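Local coordinates for protein techylectin-5A (Tachypleus tridentatus, PDB 1JC9) that recognises acetyl-bearing substances such as N-acetylglucosamine and agglutinates bacteria and human erythrocytes as a lectin of innate immunity, at residues D166-G174 against F184-F192; L227-Y236 against G247-V255. All coordinates share one frame; numbering follows the deposited sequence.

How the contacts relate
Both contacts belong to the fibrinogen-like C-terminal domain, and they follow one another along the chain without nesting or crossing. Contact 1 comes first: from strand 171-172, paired with strand 152-162, the chain runs through strand 176-178 and returns, so that 184-192 packs on 166-174 and closes this loop. It then passes the calcium site and helix 206-210 before contact 2 opens. There 227-236 meets 247-255, closing a second loop that holds helix 243-246 and joins strand 231-232 to the start of strand 250-261. The contact centres lie about 23 Å apart, yet both reach one antiparallel sheet and one sugar, through Arg186 in contact 1, Tyr236 and Tyr248 in contact 2.

Contact 1: D166-G174 against F184-F192; sequences DYLYCLHIG and FGRHNGHNF. With NAG (2-acetamido-2-deoxy-beta-D-glucopyranose), chain B.
Leu171 and Phe184 meet from opposite directions, the leucine methyl CD2 lying 3.5 Å from CZ at the far end of the phenylalanine ring. Ile173 crosses the same ring obliquely: its CG2 reaches CE2, while CD1 sits 3.7 Å from Phe184 CD2. Branched aliphatic side chains suit this place, since each offers two methyls to one flat ring; Phe143 meets the ring edge-to-face. Ile173 CG1 stands between its own backbone N and carbonyl carbon (chi1 46°), which places CD1 against Phe184 O and Gly185 CA and lays CG1 3.5 Å from Asn188 CB.

Asn188 slides past that isoleucine in the reverse sense, CG anti to the backbone N (chi1 -180°), and its OD1 accepts Ile173 N at 3.0 Å from well above the amide plane. The side-chain carbonyl in effect stands in for a backbone one just where a type II turn, His187 to His190, bends the chain. Gly189 fits the positive phi of that turn and gives its N to Leu171 O (2.8 Å), while Leu171 N bonds to His190 O. This packs the loop of the fibrinogen-like domain that carries Arg186 against strand 171-172; the arginine points away from the strand, and its NH2 donates to NAG O1 at 3.0 Å.

Farther along, Phe192 N meets Leu168 O almost head-on, at a C=O...N angle of 169°. Leu168 CD1 lies against the amide carbon of Asn191, whose ND2 bonds to His199, and a water donates to both Tyr167 O and Asn191 OD1.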
loop_
_atom_site.group_PDB
_atom_site.type_symbol
_atom_site.label_atom_id
_atom_site.label_comp_id
_atom_site.label_asym_id
_atom_site.label_seq_id
_atom_site.Cartn_x
_atom_site.Cartn_y
_atom_site.Cartn_z
ATOM N N ASP A 166 -6.030 -16.348 -7.229
ATOM C CA ASP A 166 -7.258 -17.044 -7.607
ATOM C C ASP A 166 -8.464 -16.352 -6.998
ATOM O O ASP A 166 -9.548 -16.336 -7.579
ATOM C CB ASP A 166 -7.231 -18.502 -7.142
ATOM C CG ASP A 166 -6.195 -19.322 -7.872
ATOM O OD1 ASP A 166 -6.082 -19.158 -9.105
ATOM O OD2 ASP A 166 -5.504 -20.134 -7.220
ATOM N N TYR A 167 -8.266 -15.780 -5.819
ATOM C CA TYR A 167 -9.336 -15.080 -5.130
ATOM C C TYR A 167 -9.253 -13.586 -5.371
ATOM O O TYR A 167 -9.802 -12.793 -4.608
ATOM C CB TYR A 167 -9.275 -15.392 -3.638
ATOM C CG TYR A 167 -9.657 -16.820 -3.355
ATOM C CD1 TYR A 167 -10.996 -17.208 -3.327
ATOM C CD2 TYR A 167 -8.679 -17.807 -3.203
ATOM C CE1 TYR A 167 -11.357 -18.544 -3.160
ATOM C CE2 TYR A 167 -9.031 -19.148 -3.038
ATOM C CZ TYR A 167 -10.372 -19.505 -3.019
ATOM O OH TYR A 167 -10.731 -20.824 -2.872
ATOM N N LEU A 168 -8.551 -13.216 -6.438
ATOM C CA LEU A 168 -8.393 -11.821 -6.836
ATOM C C LEU A 168 -7.836 -10.890 -5.749
ATOM O O LEU A 168 -8.253 -9.738 -5.638
ATOM C CB LEU A 168 -9.738 -11.289 -7.345
ATOM C CG LEU A 168 -10.421 -12.152 -8.415
ATOM C CD1 LEU A 168 -11.769 -11.553 -8.767
ATOM C CD2 LEU A 168 -9.540 -12.245 -9.655
ATOM N N TYR A 169 -6.894 -11.398 -4.957
ATOM C CA TYR A 169 -6.258 -10.620 -3.893
ATOM C C TYR A 169 -7.261 -9.871 -3.010
ATOM O O TYR A 169 -7.047 -8.712 -2.647
ATOM C CB TYR A 169 -5.267 -9.630 -4.510
ATOM C CG TYR A 169 -4.232 -10.287 -5.405
ATOM C CD1 TYR A 169 -3.363 -11.262 -4.907
ATOM C CD2 TYR A 169 -4.108 -9.916 -6.745
ATOM C CE1 TYR A 169 -2.392 -11.850 -5.722
ATOM C CE2 TYR A 169 -3.143 -10.497 -7.567
ATOM C CZ TYR A 169 -2.288 -11.459 -7.051
ATOM O OH TYR A 169 -1.321 -12.017 -7.859
ATOM N N CYS A 170 -8.346 -10.547 -2.652
ATOM C CA CYS A 170 -9.381 -9.948 -1.820
ATOM C C CYS A 170 -8.798 -9.406 -0.514
ATOM O O CYS A 170 -8.020 -10.085 0.158
ATOM C CB CYS A 170 -10.464 -10.981 -1.517
ATOM S SG CYS A 170 -11.941 -10.262 -0.800
ATOM N N LEU A 171 -9.199 -8.190 -0.154
ATOM C CA LEU A 171 -8.703 -7.518 1.048
ATOM C C LEU A 171 -9.413 -7.854 2.361
ATOM O O LEU A 171 -10.632 -7.998 2.401
ATOM C CB LEU A 171 -8.764 -6.004 0.839
ATOM C CG LEU A 171 -8.350 -5.118 2.019
ATOM C CD1 LEU A 171 -6.841 -5.181 2.221
ATOM C CD2 LEU A 171 -8.776 -3.689 1.737
ATOM N N HIS A 172 -8.629 -7.963 3.432
ATOM C CA HIS A 172 -9.130 -8.238 4.777
ATOM C C HIS A 172 -8.460 -7.264 5.750
ATOM O O HIS A 172 -7.235 -7.201 5.818
ATOM C CB HIS A 172 -8.780 -9.665 5.206
ATOM C CG HIS A 172 -9.525 -10.727 4.461
ATOM N ND1 HIS A 172 -10.762 -11.184 4.860
ATOM C CD2 HIS A 172 -9.219 -11.402 3.330
ATOM C CE1 HIS A 172 -11.186 -12.099 4.006
ATOM N NE2 HIS A 172 -10.268 -12.249 3.068
ATOM N N ILE A 173 -9.252 -6.491 6.485
ATOM C CA ILE A 173 -8.705 -5.561 7.468
ATOM C C ILE A 173 -9.589 -5.508 8.704
ATOM O O ILE A 173 -10.814 -5.621 8.607
ATOM C CB ILE A 173 -8.564 -4.120 6.919
ATOM C CG1 ILE A 173 -9.833 -3.715 6.172
ATOM C CG2 ILE A 173 -7.319 -4.006 6.043
ATOM C CD1 ILE A 173 -9.823 -2.270 5.719
ATOM N N GLY A 174 -8.955 -5.341 9.863
ATOM C CA GLY A 174 -9.677 -5.263 11.119
ATOM C C GLY A 174 -9.898 -3.832 11.582
ATOM O O GLY A 174 -10.027 -2.912 10.767
ATOM N N PHE A 184 -9.992 3.748 4.540
ATOM C CA PHE A 184 -9.610 2.475 3.922
ATOM C C PHE A 184 -10.640 1.416 4.318
ATOM O O PHE A 184 -10.819 0.404 3.634
ATOM C CB PHE A 184 -8.214 2.049 4.405
ATOM C CG PHE A 184 -7.608 0.904 3.627
ATOM C CD1 PHE A 184 -7.499 0.961 2.241
ATOM C CD2 PHE A 184 -7.083 -0.201 4.291
ATOM C CE1 PHE A 184 -6.871 -0.063 1.527
ATOM C CE2 PHE A 184 -6.450 -1.231 3.586
ATOM C CZ PHE A 184 -6.344 -1.159 2.202
ATOM N N GLY A 185 -11.328 1.676 5.425
ATOM C CA GLY A 185 -12.320 0.745 5.933
ATOM C C GLY A 185 -13.360 0.257 4.943
ATOM O O GLY A 185 -13.685 -0.930 4.926
ATOM N N ARG A 186 -13.884 1.152 4.113
ATOM C CA ARG A 186 -14.914 0.758 3.159
ATOM C C ARG A 186 -14.428 -0.245 2.118
ATOM O O ARG A 186 -15.229 -0.909 1.461
ATOM C CB ARG A 186 -15.488 1.989 2.450
ATOM C CG ARG A 186 -16.852 1.737 1.813
ATOM C CD ARG A 186 -17.493 3.018 1.285
ATOM N NE ARG A 186 -16.933 3.457 0.009
ATOM C CZ ARG A 186 -17.316 4.559 -0.632
ATOM N NH1 ARG A 186 -18.256 5.340 -0.114
ATOM N NH2 ARG A 186 -16.770 4.878 -1.798
ATOM N N HIS A 187 -13.116 -0.366 1.977
ATOM C CA HIS A 187 -12.543 -1.276 0.992
ATOM C C HIS A 187 -12.441 -2.722 1.464
ATOM O O HIS A 187 -12.204 -3.628 0.667
ATOM C CB HIS A 187 -11.178 -0.736 0.563
ATOM C CG HIS A 187 -11.269 0.568 -0.163
ATOM N ND1 HIS A 187 -11.536 0.648 -1.515
ATOM C CD2 HIS A 187 -11.230 1.844 0.288
ATOM C CE1 HIS A 187 -11.660 1.916 -1.863
ATOM N NE2 HIS A 187 -11.480 2.663 -0.787
ATOM N N ASN A 188 -12.639 -2.941 2.757
ATOM C CA ASN A 188 -12.571 -4.283 3.313
ATOM C C ASN A 188 -13.477 -5.235 2.532
ATOM O O ASN A 188 -14.597 -4.875 2.181
ATOM C CB ASN A 188 -12.980 -4.248 4.796
ATOM C CG ASN A 188 -12.925 -5.616 5.457
ATOM O OD1 ASN A 188 -12.014 -6.409 5.214
ATOM N ND2 ASN A 188 -13.897 -5.892 6.316
ATOM N N GLY A 189 -12.976 -6.437 2.249
ATOM C CA GLY A 189 -13.753 -7.435 1.534
ATOM C C GLY A 189 -13.946 -7.261 0.036
ATOM O O GLY A 189 -14.821 -7.893 -0.545
ATOM N N HIS A 190 -13.139 -6.425 -0.604
ATOM C CA HIS A 190 -13.272 -6.207 -2.040
ATOM C C HIS A 190 -12.117 -6.794 -2.841
ATOM O O HIS A 190 -11.012 -6.964 -2.318
ATOM C CB HIS A 190 -13.397 -4.708 -2.320
ATOM C CG HIS A 190 -14.727 -4.141 -1.934
ATOM N ND1 HIS A 190 -15.811 -4.148 -2.784
ATOM C CD2 HIS A 190 -15.168 -3.614 -0.766
ATOM C CE1 HIS A 190 -16.863 -3.653 -2.158
ATOM N NE2 HIS A 190 -16.500 -3.322 -0.932
ATOM N N ASN A 191 -12.377 -7.109 -4.108
ATOM C CA ASN A 191 -11.347 -7.665 -4.981
ATOM C C ASN A 191 -10.420 -6.542 -5.410
ATOM O O ASN A 191 -10.738 -5.366 -5.251
ATOM C CB ASN A 191 -11.954 -8.266 -6.255
ATOM C CG ASN A 191 -13.110 -9.192 -5.975
ATOM O OD1 ASN A 191 -12.943 -10.198 -5.286
ATOM N ND2 ASN A 191 -14.281 -8.832 -6.506
ATOM N N PHE A 192 -9.274 -6.912 -5.963
ATOM C CA PHE A 192 -8.330 -5.927 -6.454
ATOM C C PHE A 192 -8.720 -5.697 -7.912
ATOM O O PHE A 192 -9.090 -6.645 -8.606
ATOM C CB PHE A 192 -6.908 -6.482 -6.393
ATOM C CG PHE A 192 -5.844 -5.436 -6.536
ATOM C CD1 PHE A 192 -5.489 -4.635 -5.453
ATOM C CD2 PHE A 192 -5.188 -5.252 -7.752
ATOM C CE1 PHE A 192 -4.494 -3.667 -5.572
ATOM C CE2 PHE A 192 -4.190 -4.285 -7.884
ATOM C CZ PHE A 192 -3.843 -3.491 -6.788
HETATM C C1 NAG B . -18.444 8.305 -3.242
HETATM C C2 NAG B . -18.104 8.068 -4.788
HETATM C C3 NAG B . -19.287 8.658 -5.647
HETATM C C4 NAG B . -20.513 7.856 -5.275
HETATM C C5 NAG B . -20.786 8.051 -3.740
HETATM C C6 NAG B . -22.001 7.244 -3.272
HETATM C C7 NAG B . -15.779 7.969 -5.439
HETATM C C8 NAG B . -14.466 8.595 -5.793
HETATM N N2 NAG B . -16.856 8.774 -5.118
HETATM O O1 NAG B . -17.412 7.796 -2.341
HETATM O O3 NAG B . -19.048 8.470 -7.041
HETATM O O4 NAG B . -21.671 8.337 -6.046
HETATM O O5 NAG B . -19.671 7.613 -2.904
HETATM O O6 NAG B . -22.078 7.554 -1.845
HETATM O O7 NAG B . -15.848 6.715 -5.450
HETATM O O HOH W 1 -12.565 -13.177 -4.312
#

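Contact 2: L227-Y236 against G247-V255. With NAG (2-acetamido-2-deoxy-beta-D-glucopyranose), chain B.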
loop_
_atom_site.group_PDB
_atom_site.type_symbol
_atom_site.label_atom_id
_atom_site.label_comp_id
_atom_site.label_asym_id
_atom_site.label_seq_id
_atom_site.Cartn_x
_atom_site.Cartn_y
_atom_site.Cartn_z
ATOM N N LEU A 227 -3.148 8.928 -9.698
ATOM C CA LEU A 227 -2.239 9.847 -10.378
ATOM C C LEU A 227 -1.528 10.753 -9.388
ATOM O O LEU A 227 -2.103 11.156 -8.380
ATOM C CB LEU A 227 -3.004 10.715 -11.391
ATOM C CG LEU A 227 -3.805 10.007 -12.489
ATOM C CD1 LEU A 227 -4.413 11.043 -13.418
ATOM C CD2 LEU A 227 -2.907 9.066 -13.274
ATOM N N TYR A 228 -0.270 11.068 -9.680
ATOM C CA TYR A 228 0.509 11.945 -8.820
ATOM C C TYR A 228 0.240 13.372 -9.282
ATOM O O TYR A 228 0.975 13.900 -10.118
ATOM C CB TYR A 228 2.003 11.648 -8.957
ATOM C CG TYR A 228 2.825 12.269 -7.854
ATOM C CD1 TYR A 228 2.974 11.622 -6.627
ATOM C CD2 TYR A 228 3.400 13.531 -8.010
ATOM C CE1 TYR A 228 3.671 12.214 -5.578
ATOM C CE2 TYR A 228 4.100 14.138 -6.963
ATOM C CZ TYR A 228 4.227 13.473 -5.753
ATOM O OH TYR A 228 4.894 14.066 -4.710
ATOM N N LEU A 229 -0.806 13.991 -8.744
ATOM C CA LEU A 229 -1.175 15.350 -9.135
ATOM C C LEU A 229 -0.582 16.435 -8.240
ATOM O O LEU A 229 -0.756 17.628 -8.489
ATOM C CB LEU A 229 -2.698 15.470 -9.194
ATOM C CG LEU A 229 -3.323 14.467 -10.167
ATOM C CD1 LEU A 229 -4.836 14.573 -10.117
ATOM C CD2 LEU A 229 -2.805 14.725 -11.580
ATOM N N ASN A 230 0.100 16.009 -7.182
ATOM C CA ASN A 230 0.782 16.922 -6.273
ATOM C C ASN A 230 -0.011 18.131 -5.779
ATOM O O ASN A 230 0.207 19.250 -6.237
ATOM C CB ASN A 230 2.077 17.389 -6.950
ATOM C CG ASN A 230 2.969 18.184 -6.025
ATOM O OD1 ASN A 230 3.013 17.937 -4.821
ATOM N ND2 ASN A 230 3.707 19.133 -6.589
ATOM N N GLY A 231 -0.919 17.906 -4.836
ATOM C CA GLY A 231 -1.698 19.002 -4.290
ATOM C C GLY A 231 -3.127 19.085 -4.789
ATOM O O GLY A 231 -3.698 18.094 -5.251
ATOM N N GLU A 232 -3.703 20.280 -4.689
ATOM C CA GLU A 232 -5.074 20.524 -5.128
ATOM C C GLU A 232 -5.228 20.297 -6.628
ATOM O O GLU A 232 -4.311 20.573 -7.403
ATOM C CB GLU A 232 -5.490 21.961 -4.791
ATOM C CG GLU A 232 -5.486 22.285 -3.306
ATOM C CD GLU A 232 -4.167 22.865 -2.823
ATOM O OE1 GLU A 232 -3.096 22.300 -3.143
ATOM O OE2 GLU A 232 -4.204 23.893 -2.110
ATOM N N HIS A 233 -6.385 19.780 -7.033
ATOM C CA HIS A 233 -6.655 19.537 -8.445
ATOM C C HIS A 233 -8.153 19.565 -8.727
ATOM O O HIS A 233 -8.967 19.123 -7.911
ATOM C CB HIS A 233 -6.035 18.201 -8.889
ATOM C CG HIS A 233 -6.604 17.002 -8.197
ATOM N ND1 HIS A 233 -7.749 16.366 -8.628
ATOM C CD2 HIS A 233 -6.193 16.329 -7.096
ATOM C CE1 HIS A 233 -8.018 15.354 -7.822
ATOM N NE2 HIS A 233 -7.089 15.309 -6.884
ATOM N N ASN A 234 -8.511 20.101 -9.888
ATOM C CA ASN A 234 -9.908 20.216 -10.283
ATOM C C ASN A 234 -10.555 18.902 -10.676
ATOM O O ASN A 234 -11.746 18.716 -10.453
ATOM C CB ASN A 234 -10.040 21.226 -11.423
ATOM C CG ASN A 234 -9.865 22.656 -10.951
ATOM O OD1 ASN A 234 -9.691 23.568 -11.757
ATOM N ND2 ASN A 234 -9.920 22.861 -9.638
ATOM N N SER A 235 -9.780 17.997 -11.267
ATOM C CA SER A 235 -10.314 16.697 -11.660
ATOM C C SER A 235 -10.881 16.037 -10.411
ATOM O O SER A 235 -10.465 16.350 -9.291
ATOM C CB SER A 235 -9.224 15.820 -12.285
ATOM O OG SER A 235 -8.111 15.680 -11.421
ATOM N N TYR A 236 -11.823 15.121 -10.602
ATOM C CA TYR A 236 -12.467 14.464 -9.474
ATOM C C TYR A 236 -11.860 13.155 -8.967
ATOM O O TYR A 236 -11.847 12.146 -9.668
ATOM C CB TYR A 236 -13.947 14.231 -9.797
ATOM C CG TYR A 236 -14.721 13.547 -8.693
ATOM C CD1 TYR A 236 -14.962 14.189 -7.482
ATOM C CD2 TYR A 236 -15.204 12.249 -8.857
ATOM C CE1 TYR A 236 -15.667 13.556 -6.454
ATOM C CE2 TYR A 236 -15.911 11.606 -7.838
ATOM C CZ TYR A 236 -16.137 12.265 -6.640
ATOM O OH TYR A 236 -16.830 11.632 -5.630
ATOM N N GLY A 247 -10.287 15.295 1.486
ATOM C CA GLY A 247 -11.358 15.283 0.500
ATOM C C GLY A 247 -11.027 14.557 -0.799
ATOM O O GLY A 247 -10.166 13.671 -0.828
ATOM N N TYR A 248 -11.707 14.930 -1.879
ATOM C CA TYR A 248 -11.483 14.302 -3.181
ATOM C C TYR A 248 -10.740 15.167 -4.200
ATOM O O TYR A 248 -10.630 14.787 -5.366
ATOM C CB TYR A 248 -12.812 13.867 -3.796
ATOM C CG TYR A 248 -13.404 12.608 -3.205
ATOM C CD1 TYR A 248 -12.640 11.446 -3.087
ATOM C CD2 TYR A 248 -14.747 12.558 -2.825
ATOM C CE1 TYR A 248 -13.195 10.267 -2.616
ATOM C CE2 TYR A 248 -15.314 11.382 -2.355
ATOM C CZ TYR A 248 -14.530 10.238 -2.256
ATOM O OH TYR A 248 -15.088 9.059 -1.828
ATOM N N HIS A 249 -10.230 16.319 -3.773
ATOM C CA HIS A 249 -9.519 17.206 -4.692
ATOM C C HIS A 249 -8.122 17.577 -4.211
ATOM O O HIS A 249 -7.649 18.691 -4.449
ATOM C CB HIS A 249 -10.341 18.478 -4.928
ATOM C CG HIS A 249 -11.549 18.264 -5.784
ATOM N ND1 HIS A 249 -11.497 18.276 -7.162
ATOM C CD2 HIS A 249 -12.840 18.007 -5.459
ATOM C CE1 HIS A 249 -12.703 18.037 -7.649
ATOM N NE2 HIS A 249 -13.535 17.870 -6.636
ATOM N N TYR A 250 -7.459 16.640 -3.540
ATOM C CA TYR A 250 -6.118 16.884 -3.028
ATOM C C TYR A 250 -5.286 15.605 -3.111
ATOM O O TYR A 250 -5.547 14.624 -2.403
ATOM C CB TYR A 250 -6.195 17.381 -1.578
ATOM C CG TYR A 250 -4.902 17.971 -1.057
ATOM C CD1 TYR A 250 -3.833 17.155 -0.695
ATOM C CD2 TYR A 250 -4.742 19.355 -0.948
ATOM C CE1 TYR A 250 -2.636 17.697 -0.240
ATOM C CE2 TYR A 250 -3.546 19.911 -0.496
ATOM C CZ TYR A 250 -2.497 19.077 -0.145
ATOM O OH TYR A 250 -1.307 19.621 0.287
ATOM N N SER A 251 -4.286 15.628 -3.986
ATOM C CA SER A 251 -3.400 14.492 -4.195
ATOM C C SER A 251 -2.191 14.627 -3.272
ATOM O O SER A 251 -1.314 15.469 -3.505
ATOM C CB SER A 251 -2.948 14.460 -5.661
ATOM O OG SER A 251 -2.155 13.321 -5.944
ATOM N N LEU A 252 -2.147 13.798 -2.226
ATOM C CA LEU A 252 -1.048 13.841 -1.262
ATOM C C LEU A 252 0.305 13.667 -1.954
ATOM O O LEU A 252 0.481 12.792 -2.804
ATOM C CB LEU A 252 -1.254 12.766 -0.181
ATOM C CG LEU A 252 -2.514 12.945 0.680
ATOM C CD1 LEU A 252 -2.814 11.672 1.444
ATOM C CD2 LEU A 252 -2.328 14.116 1.639
ATOM N N PRO A 253 1.280 14.518 -1.611
ATOM C CA PRO A 253 2.611 14.443 -2.218
ATOM C C PRO A 253 3.483 13.279 -1.748
ATOM O O PRO A 253 4.399 12.866 -2.460
ATOM C CB PRO A 253 3.216 15.803 -1.878
ATOM C CG PRO A 253 2.611 16.107 -0.549
ATOM C CD PRO A 253 1.166 15.701 -0.737
ATOM N N GLN A 254 3.213 12.760 -0.555
ATOM C CA GLN A 254 3.992 11.637 -0.031
ATOM C C GLN A 254 3.166 10.705 0.837
ATOM O O GLN A 254 2.524 11.146 1.787
ATOM C CB GLN A 254 5.175 12.131 0.800
ATOM C CG GLN A 254 6.256 12.835 0.017
ATOM C CD GLN A 254 7.495 13.075 0.854
ATOM O OE1 GLN A 254 8.167 12.131 1.276
ATOM N NE2 GLN A 254 7.802 14.341 1.109
ATOM N N VAL A 255 3.185 9.417 0.511
ATOM C CA VAL A 255 2.452 8.424 1.289
ATOM C C VAL A 255 3.252 7.124 1.328
ATOM O O VAL A 255 4.105 6.886 0.473
ATOM C CB VAL A 255 1.047 8.117 0.687
ATOM C CG1 VAL A 255 0.257 9.401 0.506
ATOM C CG2 VAL A 255 1.186 7.391 -0.631
HETATM C C1 NAG B . -18.444 8.305 -3.242
HETATM C C2 NAG B . -18.104 8.068 -4.788
HETATM C C3 NAG B . -19.287 8.658 -5.647
HETATM C C4 NAG B . -20.513 7.856 -5.275
HETATM C C5 NAG B . -20.786 8.051 -3.740
HETATM C C6 NAG B . -22.001 7.244 -3.272
HETATM C C7 NAG B . -15.779 7.969 -5.439
HETATM C C8 NAG B . -14.466 8.595 -5.793
HETATM N N2 NAG B . -16.856 8.774 -5.118
HETATM O O1 NAG B . -17.412 7.796 -2.341
HETATM O O3 NAG B . -19.048 8.470 -7.041
HETATM O O4 NAG B . -21.671 8.337 -6.046
HETATM O O5 NAG B . -19.671 7.613 -2.904
HETATM O O6 NAG B . -22.078 7.554 -1.845
HETATM O O7 NAG B . -15.848 6.715 -5.450
HETATM O O HOH W 2 0.551 13.588 -5.439
#
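A chi1 of 180° carries the Tyr236 ring away from its own N and across to Tyr248, whose CG stays beside its N (chi1 -77°). The edge of Tyr236 meets the face of Tyr248 in an offset edge-to-face pair, planes 63° apart. Both hydroxyls reach the sugar: Tyr236 OH accepts NAG N2 at 2.9 Å and Tyr248 OH accepts NAG O1 at 2.7 Å. Tyrosine suits both places: the Tyr248 face lies under the acetyl methyl C8, whereas Tyr236 offers an edge to the neighbouring ring and a hydroxyl to the amide; His220 O also bonds to Tyr248 OH.

Behind this pocket of the fibrinogen-like domain, strand 231-232 pairs antiparallel with the beginning of strand 250-261. The hydrogen-bonded pair has Gly231 N to Ser251 O and Ser251 N to Gly231 O both at 2.8 Å. At Gly231 a CB would jam against the carbonyl O of Asn230; the glycine CA rests over the centre of the Tyr250 ring. Two residues on, His249 CA and Leu229 CD1 cover opposite faces of the His233 ring, whose NE2 bonds to Glu241. His249 ND1 donates in its ring plane to His233 O (2.8 Å).

At the other end, Ser251 OG bonds to Ile240 N, accepts Leu229 N at 3.2 Å and meets a water linking Asn230 N to Leu252 O. That water sits over one face of Tyr228, whose OH donates to a lone pair of Pro253 O at 2.6 Å.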